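PDB 5OCP: periplasmic binding protein/LacI transcriptional regulator from Shewanella sp. ANA-3, which binds L-arabinofuranose, in both anomeric forms, probably as the periplasmic receptor that delivers the sugar to an arabinose ABC transporter. Local coordinates for residues S12-R15 with T16-S19. Numbering follows the deposited sequence.
Sequences SGWR and TSFS. With FUB (beta-L-arabinofuranose), chain J; AHR (alpha-L-arabinofuranose), chain I.
T16 N donates to S12 O (3.1 Å) in the first turn of helix 13-29, which follows strand 2-7 in the beta-alpha-beta unit of one lobe. S12 is the N-cap. Its OG accepts from R15 N (3.0 Å) and lies within hydrogen-bonding distance of sugar O2, and of O1 in the beta anomer. One hydroxyl thus ties the start of the helix to the sugar.

S17 N donates to G13 O. S17 OG folds back on its own helix, with chi1 of 82° placing it between the backbone N and the carbonyl carbon, and bonds W14 O at 2.6 Å. F18 N reaches the same oxygen at 2.8 Å, so two donors grip W14 O.

F18 packs on W14. Its CB sits over one face of the W14 six-membered ring, 4.0 Å from the centroid, a CH-pi contact. The two rings meet obliquely, planes at 31°, with W14 CH2 3.5 Å from F18 CD2. R15 runs alongside F18 and brings NH1 to the edge of the phenyl ring. NH1 hydrogen-bonds Q7 OE1. S19 N closes the next turn on R15 O, while S19 OG bonds Q7 NE2.

The W14 indole lies between F18 and the sugar, and its NE1 donates to L243 O. With an alanine here, F18 CB would probably lose the ring face it rests on, and L243 O the indole N-H. R15 NH2 bonds sugar O4 (3.2 Å) and pairs with D88, while NE pairs with E11. These carboxylates probably offset the positive charge of R15 and keep its guanidinium turned to the sugar.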
ATOM      1  N   SER A  12      -4.786  -4.525   5.920  1.00 14.25           N
ATOM      2  CA  SER A  12      -3.382  -4.838   6.178  1.00 14.31           C
ATOM      3  C   SER A  12      -2.993  -4.005   7.374  1.00 14.46           C
ATOM      4  O   SER A  12      -3.515  -2.904   7.616  1.00 13.98           O
ATOM      5  CB  SER A  12      -2.444  -4.535   4.935  1.00 13.44           C
ATOM      6  OG  SER A  12      -2.435  -3.125   4.736  1.00 14.13           O
ATOM      7  N   GLY A  13      -1.979  -4.490   8.063  1.00 15.04           N
ATOM      8  CA  GLY A  13      -1.282  -3.703   9.008  1.00 16.45           C
ATOM      9  C   GLY A  13      -0.697  -2.412   8.477  1.00 15.82           C
ATOM     10  O   GLY A  13      -0.718  -1.355   9.202  1.00 17.39           O
ATOM     11  N   TRP A  14      -0.238  -2.392   7.233  1.00 14.39           N
ATOM     12  CA  TRP A  14       0.125  -1.125   6.628  1.00 14.06           C
ATOM     13  C   TRP A  14      -1.031  -0.096   6.645  1.00 12.74           C
ATOM     14  O   TRP A  14      -0.859   1.075   7.095  1.00 13.31           O
ATOM     15  CB  TRP A  14       0.713  -1.255   5.193  1.00 13.71           C
ATOM     16  CG  TRP A  14       1.133   0.100   4.730  1.00 13.59           C
ATOM     17  CD1 TRP A  14       2.399   0.708   4.969  1.00 15.14           C
ATOM     18  CD2 TRP A  14       0.374   1.103   4.053  1.00 13.77           C
ATOM     19  NE1 TRP A  14       2.406   1.985   4.453  1.00 13.76           N
ATOM     20  CE2 TRP A  14       1.182   2.280   3.962  1.00 14.21           C
ATOM     21  CE3 TRP A  14      -0.937   1.183   3.574  1.00 13.70           C
ATOM     22  CZ2 TRP A  14       0.736   3.428   3.323  1.00 12.62           C
ATOM     23  CZ3 TRP A  14      -1.356   2.306   2.932  1.00 12.86           C
ATOM     24  CH2 TRP A  14      -0.539   3.428   2.833  1.00 14.82           C
ATOM     25  N   ARG A  15      -2.205  -0.537   6.202  1.00 12.12           N
ATOM     26  CA  ARG A  15      -3.331   0.351   6.146  1.00 12.36           C
ATOM     27  C   ARG A  15      -3.700   0.922   7.494  1.00 12.38           C
ATOM     28  O   ARG A  15      -4.049   2.114   7.620  1.00 13.02           O
ATOM     29  CB  ARG A  15      -4.498  -0.396   5.546  1.00 14.86           C
ATOM     30  CG  ARG A  15      -5.803   0.340   5.560  1.00 18.06           C
ATOM     31  CD  ARG A  15      -6.009   1.359   4.500  1.00 16.17           C
ATOM     32  NE  ARG A  15      -5.600   0.912   3.154  1.00 15.95           N
ATOM     33  CZ  ARG A  15      -5.251   1.762   2.165  1.00 14.44           C
ATOM     34  NH1 ARG A  15      -5.326   3.032   2.351  1.00 14.42           N
ATOM     35  NH2 ARG A  15      -4.705   1.321   1.012  1.00 13.06           N
ATOM     36  N   THR A  16      -3.701   0.070   8.527  1.00 13.95           N
ATOM     37  CA  THR A  16      -4.053   0.589   9.866  1.00 15.27           C
ATOM     38  C   THR A  16      -2.969   1.506  10.369  1.00 12.62           C
ATOM     39  O   THR A  16      -3.286   2.575  11.028  1.00 14.05           O
ATOM     40  CB  THR A  16      -4.344  -0.552  10.855  1.00 18.23           C
ATOM     41  OG1 THR A  16      -3.267  -1.431  10.877  1.00 21.52           O
ATOM     42  CG2 THR A  16      -5.518  -1.387  10.409  1.00 18.20           C
ATOM     43  N   SER A  17      -1.708   1.241  10.038  1.00 12.86           N
ATOM     44  CA  SER A  17      -0.626   2.176  10.343  1.00 14.06           C
ATOM     45  C   SER A  17      -0.774   3.543   9.671  1.00 13.28           C
ATOM     46  O   SER A  17      -0.488   4.627  10.275  1.00 12.99           O
ATOM     47  CB  SER A  17       0.774   1.557  10.065  1.00 15.54           C
ATOM     48  OG  SER A  17       1.135   1.636   8.663  1.00 21.48           O
ATOM     49  N   PHE A  18      -1.297   3.525   8.451  1.00 13.20           N
ATOM     50  CA  PHE A  18      -1.616   4.742   7.670  1.00 12.72           C
ATOM     51  C   PHE A  18      -2.698   5.489   8.361  1.00 13.63           C
ATOM     52  O   PHE A  18      -2.569   6.740   8.564  1.00 12.16           O
ATOM     53  CB  PHE A  18      -2.022   4.375   6.264  1.00 13.70           C
ATOM     54  CG  PHE A  18      -2.384   5.483   5.345  1.00 12.72           C
ATOM     55  CD1 PHE A  18      -1.889   6.741   5.453  1.00 16.20           C
ATOM     56  CD2 PHE A  18      -3.262   5.180   4.263  1.00 14.89           C
ATOM     57  CE1 PHE A  18      -2.242   7.698   4.548  1.00 16.90           C
ATOM     58  CE2 PHE A  18      -3.643   6.132   3.340  1.00 14.15           C
ATOM     59  CZ  PHE A  18      -3.120   7.407   3.506  1.00 16.63           C
ATOM     60  N   SER A  19      -3.733   4.811   8.757  1.00 13.00           N
ATOM     61  CA  SER A  19      -4.817   5.513   9.495  1.00 13.26           C
ATOM     62  C   SER A  19      -4.267   6.192  10.791  1.00 13.62           C
ATOM     63  O   SER A  19      -4.499   7.338  11.064  1.00 16.46           O
ATOM     64  CB  SER A  19      -5.949   4.596   9.846  1.00 12.84           C
ATOM     65  OG  SER A  19      -6.472   4.080   8.660  1.00 13.99           O
TER
HETATM   66  O5  FUB J 408      -2.468   1.215  -1.352  0.50 14.06           O
HETATM   67  C5  FUB J 408      -1.425   0.722  -0.570  0.50 12.97           C
HETATM   68  C4  FUB J 408      -1.580  -0.775  -0.358  0.50 12.74           C
HETATM   69  O4  FUB J 408      -2.852  -1.103   0.146  0.50 12.21           O
HETATM   70  C3  FUB J 408      -0.525  -1.330   0.612  0.50 12.38           C
HETATM   71  O3  FUB J 408       0.641  -1.584  -0.109  0.50 12.84           O
HETATM   72  C2  FUB J 408      -1.248  -2.575   1.112  0.50 12.46           C
HETATM   73  O2  FUB J 408      -0.803  -3.045   2.363  0.50 12.95           O
HETATM   74  C1  FUB J 408      -2.733  -2.220   1.046  0.50 12.39           C
HETATM   75  O1  FUB J 408      -3.085  -1.765   2.258  0.50 13.65           O
HETATM   76  O5  AHR I 407      -2.469   1.216  -1.353  0.50  9.68           O
HETATM   77  C5  AHR I 407      -1.421   0.727  -0.574  0.50  9.29           C
HETATM   78  C4  AHR I 407      -1.572  -0.769  -0.365  0.50  9.24           C
HETATM   79  O4  AHR I 407      -2.842  -1.085   0.154  0.50  8.99           O
HETATM   80  C3  AHR I 407      -0.508  -1.322   0.602  0.50  9.08           C
HETATM   81  O3  AHR I 407       0.650  -1.593  -0.119  0.50  9.41           O
HETATM   82  C2  AHR I 407      -1.266  -2.521   1.148  0.50  9.17           C
HETATM   83  O2  AHR I 407      -0.808  -3.035   2.364  0.50  9.41           O
HETATM   84  C1  AHR I 407      -2.635  -1.889   1.326  0.50  9.47           C
HETATM   85  O1  AHR I 407      -3.557  -2.854   1.368  0.50 10.09           O